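Local coordinates for protein 24-sterol C-methyltransferase (PDB 6F5Z) that probably transfers methyl groups from S-adenosylmethionine as the catalytic subunit of an archaeal holoenzyme activated by Trm112, at residues G65-D69 with D93-F99. Sequence-based numbering, arbitrary orientation.
Sequences GFGLD and DFDDLPF. With SAH (S-adenosyl-L-homocysteine), chain G.
Leu68 splits its two methyls between the two ends of the 93-99 loop. Leu68 CD1 meets Pro98 CD tip to tip at 3.7 Å, while Leu68 CD2 reaches the rim of the Phe94 ring, 3.8 Å from Phe94 CE1 and near its plane. CB points toward the loop, and CG, anti to the backbone N (chi1 178°), carries the methyls to Pro98 and Phe94. Phe66 and Phe99 form a T-shaped pair: the edge of Phe99 points at the face of Phe66, planes at 74°, with Phe99 CE1 3.7 Å from Phe66 CG. No hydrogen bond joins the segments; the bound S-adenosyl-L-homocysteine (SAH) bridges them. Both ribose hydroxyls donate hydrogen bonds to the Asp69 carboxylate, O2' to OD1 at 2.6 Å and O3' to OD2 at 2.7 Å. Phe94 N donates to adenine N1 over 3.3 Å, and adenine N6 makes a weak hydrogen bond to Asp93 OD1. The Phe94 ring lies over the adenine, with CE1 3.4 Å from C2. Replacing Phe94 by an alanine is likely to leave the adenine without its covering ring and Leu68 CD2 without its aromatic neighbour. Behind these, Asp95 N donates a hydrogen bond to Asp93 OD2 at 2.9 Å, an Asx turn within a type I turn; Ser71 N and Gly48 N hold the Asp69 carboxylate. Phe66 packs on Ile8, and Phe99 on Leu9, of the UPF0434 family protein chain. An acidic end to the second strand gripping the ribose, and an Asp followed by a hydrophobic residue, here Phe94, after the third, typify the Rossmann-like class I methyltransferase cofactor site.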
ATOM      1  N   GLY B  65       2.163 -17.700 -12.856  1.00 16.02           N
ATOM      2  CA  GLY B  65       0.856 -17.272 -12.378  1.00 15.78           C
ATOM      3  C   GLY B  65      -0.082 -18.438 -12.290  1.00 17.46           C
ATOM      4  O   GLY B  65       0.009 -19.371 -13.122  1.00 17.65           O
ATOM      5  N   PHE B  66      -0.940 -18.430 -11.239  1.00 15.38           N
ATOM      6  CA  PHE B  66      -1.937 -19.483 -11.068  1.00 16.07           C
ATOM      7  C   PHE B  66      -3.284 -18.812 -10.904  1.00 17.86           C
ATOM      8  O   PHE B  66      -3.457 -18.054  -9.942  1.00 16.90           O
ATOM      9  CB  PHE B  66      -1.674 -20.337  -9.826  1.00 16.96           C
ATOM     10  CG  PHE B  66      -0.369 -21.074  -9.829  1.00 18.12           C
ATOM     11  CD1 PHE B  66       0.812 -20.430  -9.474  1.00 19.36           C
ATOM     12  CD2 PHE B  66      -0.312 -22.411 -10.196  1.00 20.44           C
ATOM     13  CE1 PHE B  66       2.033 -21.097  -9.526  1.00 19.50           C
ATOM     14  CE2 PHE B  66       0.907 -23.094 -10.208  1.00 21.02           C
ATOM     15  CZ  PHE B  66       2.073 -22.435  -9.885  1.00 20.00           C
ATOM     16  N   GLY B  67      -4.204 -19.073 -11.828  1.00 17.13           N
ATOM     17  CA  GLY B  67      -5.549 -18.519 -11.777  1.00 17.44           C
ATOM     18  C   GLY B  67      -6.487 -19.603 -11.283  1.00 20.60           C
ATOM     19  O   GLY B  67      -6.724 -20.598 -11.987  1.00 19.24           O
ATOM     20  N   LEU B  68      -6.940 -19.462 -10.042  1.00 17.11           N
ATOM     21  CA  LEU B  68      -7.780 -20.459  -9.386  1.00 17.44           C
ATOM     22  C   LEU B  68      -9.252 -20.009  -9.502  1.00 19.77           C
ATOM     23  O   LEU B  68      -9.567 -18.829  -9.298  1.00 16.51           O
ATOM     24  CB  LEU B  68      -7.364 -20.595  -7.899  1.00 17.29           C
ATOM     25  CG  LEU B  68      -8.193 -21.571  -7.041  1.00 19.69           C
ATOM     26  CD1 LEU B  68      -7.340 -22.208  -5.984  1.00 20.04           C
ATOM     27  CD2 LEU B  68      -9.362 -20.845  -6.289  1.00 21.30           C
ATOM     28  N   ASP B  69     -10.157 -20.952  -9.833  1.00 17.97           N
ATOM     29  CA  ASP B  69     -11.572 -20.610  -9.931  1.00 17.96           C
ATOM     30  C   ASP B  69     -12.369 -21.857  -9.619  1.00 19.73           C
ATOM     31  O   ASP B  69     -11.933 -22.966  -9.894  1.00 20.12           O
ATOM     32  CB  ASP B  69     -11.939 -20.043 -11.304  1.00 19.35           C
ATOM     33  CG  ASP B  69     -13.138 -19.146 -11.205  1.00 21.35           C
ATOM     34  OD1 ASP B  69     -14.284 -19.678 -11.158  1.00 21.20           O
ATOM     35  OD2 ASP B  69     -12.947 -17.922 -11.149  1.00 19.26           O
ATOM     36  N   ASP B  93     -11.052 -24.197  -4.607  1.00 18.70           N
ATOM     37  CA  ASP B  93     -11.996 -23.518  -3.731  1.00 18.17           C
ATOM     38  C   ASP B  93     -11.257 -22.691  -2.700  1.00 18.40           C
ATOM     39  O   ASP B  93     -10.240 -23.120  -2.166  1.00 18.30           O
ATOM     40  CB  ASP B  93     -12.946 -24.528  -3.048  1.00 19.96           C
ATOM     41  CG  ASP B  93     -14.039 -23.827  -2.252  1.00 23.77           C
ATOM     42  OD1 ASP B  93     -14.961 -23.271  -2.882  1.00 25.19           O
ATOM     43  OD2 ASP B  93     -13.899 -23.728  -1.005  1.00 24.57           O
ATOM     44  N   PHE B  94     -11.831 -21.531  -2.384  1.00 17.16           N
ATOM     45  CA  PHE B  94     -11.240 -20.591  -1.451  1.00 16.86           C
ATOM     46  C   PHE B  94     -11.068 -21.129  -0.045  1.00 20.33           C
ATOM     47  O   PHE B  94     -10.302 -20.554   0.728  1.00 19.47           O
ATOM     48  CB  PHE B  94     -12.083 -19.320  -1.373  1.00 17.36           C
ATOM     49  CG  PHE B  94     -12.167 -18.503  -2.637  1.00 18.43           C
ATOM     50  CD1 PHE B  94     -11.270 -18.704  -3.676  1.00 18.24           C
ATOM     51  CD2 PHE B  94     -13.099 -17.481  -2.755  1.00 18.82           C
ATOM     52  CE1 PHE B  94     -11.364 -17.961  -4.841  1.00 18.33           C
ATOM     53  CE2 PHE B  94     -13.187 -16.726  -3.914  1.00 19.39           C
ATOM     54  CZ  PHE B  94     -12.299 -16.952  -4.944  1.00 17.65           C
ATOM     55  N   ASP B  95     -11.789 -22.216   0.300  1.00 18.73           N
ATOM     56  CA  ASP B  95     -11.649 -22.722   1.667  1.00 19.17           C
ATOM     57  C   ASP B  95     -10.478 -23.657   1.866  1.00 24.84           C
ATOM     58  O   ASP B  95     -10.131 -23.951   3.014  1.00 24.85           O
ATOM     59  CB  ASP B  95     -12.955 -23.380   2.154  1.00 21.00           C
ATOM     60  CG  ASP B  95     -13.138 -23.292   3.655  1.00 28.99           C
ATOM     61  OD1 ASP B  95     -12.993 -22.183   4.207  1.00 26.66           O
ATOM     62  OD2 ASP B  95     -13.438 -24.330   4.276  1.00 31.02           O
ATOM     63  N   ASP B  96      -9.849 -24.128   0.775  1.00 21.41           N
ATOM     64  CA  ASP B  96      -8.708 -25.049   0.928  1.00 21.06           C
ATOM     65  C   ASP B  96      -7.792 -24.811  -0.251  1.00 22.87           C
ATOM     66  O   ASP B  96      -8.020 -25.381  -1.332  1.00 22.35           O
ATOM     67  CB  ASP B  96      -9.194 -26.522   0.933  1.00 22.90           C
ATOM     68  CG  ASP B  96     -10.017 -26.926   2.149  1.00 38.13           C
ATOM     69  OD1 ASP B  96      -9.436 -27.032   3.244  1.00 38.98           O
ATOM     70  OD2 ASP B  96     -11.247 -27.120   2.001  1.00 42.69           O
ATOM     71  N   LEU B  97      -6.807 -23.901  -0.082  1.00 19.06           N
ATOM     72  CA  LEU B  97      -5.926 -23.549  -1.211  1.00 18.16           C
ATOM     73  C   LEU B  97      -4.880 -24.628  -1.432  1.00 20.94           C
ATOM     74  O   LEU B  97      -4.133 -24.962  -0.507  1.00 20.78           O
ATOM     75  CB  LEU B  97      -5.280 -22.181  -1.032  1.00 18.33           C
ATOM     76  CG  LEU B  97      -6.276 -21.031  -0.767  1.00 20.73           C
ATOM     77  CD1 LEU B  97      -5.519 -19.678  -0.577  1.00 18.94           C
ATOM     78  CD2 LEU B  97      -7.341 -20.926  -1.878  1.00 20.43           C
ATOM     79  N   PRO B  98      -4.778 -25.098  -2.699  1.00 18.88           N
ATOM     80  CA  PRO B  98      -3.913 -26.237  -3.008  1.00 18.00           C
ATOM     81  C   PRO B  98      -2.484 -25.827  -3.313  1.00 20.50           C
ATOM     82  O   PRO B  98      -1.881 -26.299  -4.280  1.00 19.39           O
ATOM     83  CB  PRO B  98      -4.629 -26.887  -4.202  1.00 20.21           C
ATOM     84  CG  PRO B  98      -5.189 -25.721  -4.952  1.00 22.42           C
ATOM     85  CD  PRO B  98      -5.619 -24.740  -3.865  1.00 18.81           C
ATOM     86  N   PHE B  99      -1.933 -24.966  -2.442  1.00 17.67           N
ATOM     87  CA  PHE B  99      -0.558 -24.500  -2.551  1.00 16.73           C
ATOM     88  C   PHE B  99       0.168 -24.718  -1.265  1.00 18.99           C
ATOM     89  O   PHE B  99      -0.425 -24.605  -0.169  1.00 18.30           O
ATOM     90  CB  PHE B  99      -0.491 -23.003  -2.902  1.00 17.24           C
ATOM     91  CG  PHE B  99      -1.214 -22.673  -4.170  1.00 17.73           C
ATOM     92  CD1 PHE B  99      -0.585 -22.802  -5.400  1.00 21.50           C
ATOM     93  CD2 PHE B  99      -2.527 -22.223  -4.143  1.00 20.21           C
ATOM     94  CE1 PHE B  99      -1.289 -22.568  -6.582  1.00 23.24           C
ATOM     95  CE2 PHE B  99      -3.217 -21.958  -5.329  1.00 23.15           C
ATOM     96  CZ  PHE B  99      -2.600 -22.154  -6.533  1.00 21.59           C
TER
HETATM   97  N   SAH G 302     -11.722 -11.655 -10.778  1.00 16.14           N
HETATM   98  CA  SAH G 302     -12.624 -11.680 -11.961  1.00 16.51           C
HETATM   99  CB  SAH G 302     -13.949 -12.513 -11.747  1.00 16.79           C
HETATM  100  CG  SAH G 302     -14.856 -11.927 -10.669  1.00 16.66           C
HETATM  101  SD  SAH G 302     -16.381 -12.927 -10.497  1.00 18.64           S
HETATM  102  C   SAH G 302     -13.002 -10.251 -12.432  1.00 19.61           C
HETATM  103  O   SAH G 302     -12.451  -9.289 -11.743  1.00 18.62           O
HETATM  104  OXT SAH G 302     -13.737 -10.061 -13.373  1.00 19.41           O
HETATM  105  C5' SAH G 302     -15.990 -14.043  -9.128  1.00 18.81           C
HETATM  106  C4' SAH G 302     -15.138 -15.230  -9.537  1.00 17.68           C
HETATM  107  O4' SAH G 302     -14.807 -15.971  -8.333  1.00 19.14           O
HETATM  108  C3' SAH G 302     -15.911 -16.191 -10.447  1.00 20.44           C
HETATM  109  O3' SAH G 302     -15.171 -16.554 -11.613  1.00 21.78           O
HETATM  110  C2' SAH G 302     -16.293 -17.343  -9.512  1.00 20.64           C
HETATM  111  O2' SAH G 302     -16.446 -18.614 -10.140  1.00 20.81           O
HETATM  112  C1' SAH G 302     -15.144 -17.337  -8.504  1.00 19.36           C
HETATM  113  N9  SAH G 302     -15.486 -17.880  -7.187  1.00 18.34           N
HETATM  114  C8  SAH G 302     -16.508 -17.473  -6.364  1.00 20.31           C
HETATM  115  N7  SAH G 302     -16.553 -18.104  -5.216  1.00 20.60           N
HETATM  116  C5  SAH G 302     -15.483 -18.984  -5.282  1.00 19.08           C
HETATM  117  C6  SAH G 302     -14.982 -19.947  -4.377  1.00 22.20           C
HETATM  118  N6  SAH G 302     -15.537 -20.218  -3.187  1.00 24.79           N
HETATM  119  N1  SAH G 302     -13.897 -20.667  -4.757  1.00 20.34           N
HETATM  120  C2  SAH G 302     -13.370 -20.450  -5.970  1.00 17.90           C
HETATM  121  N3  SAH G 302     -13.752 -19.575  -6.905  1.00 18.96           N
HETATM  122  C4  SAH G 302     -14.820 -18.859  -6.495  1.00 17.93           C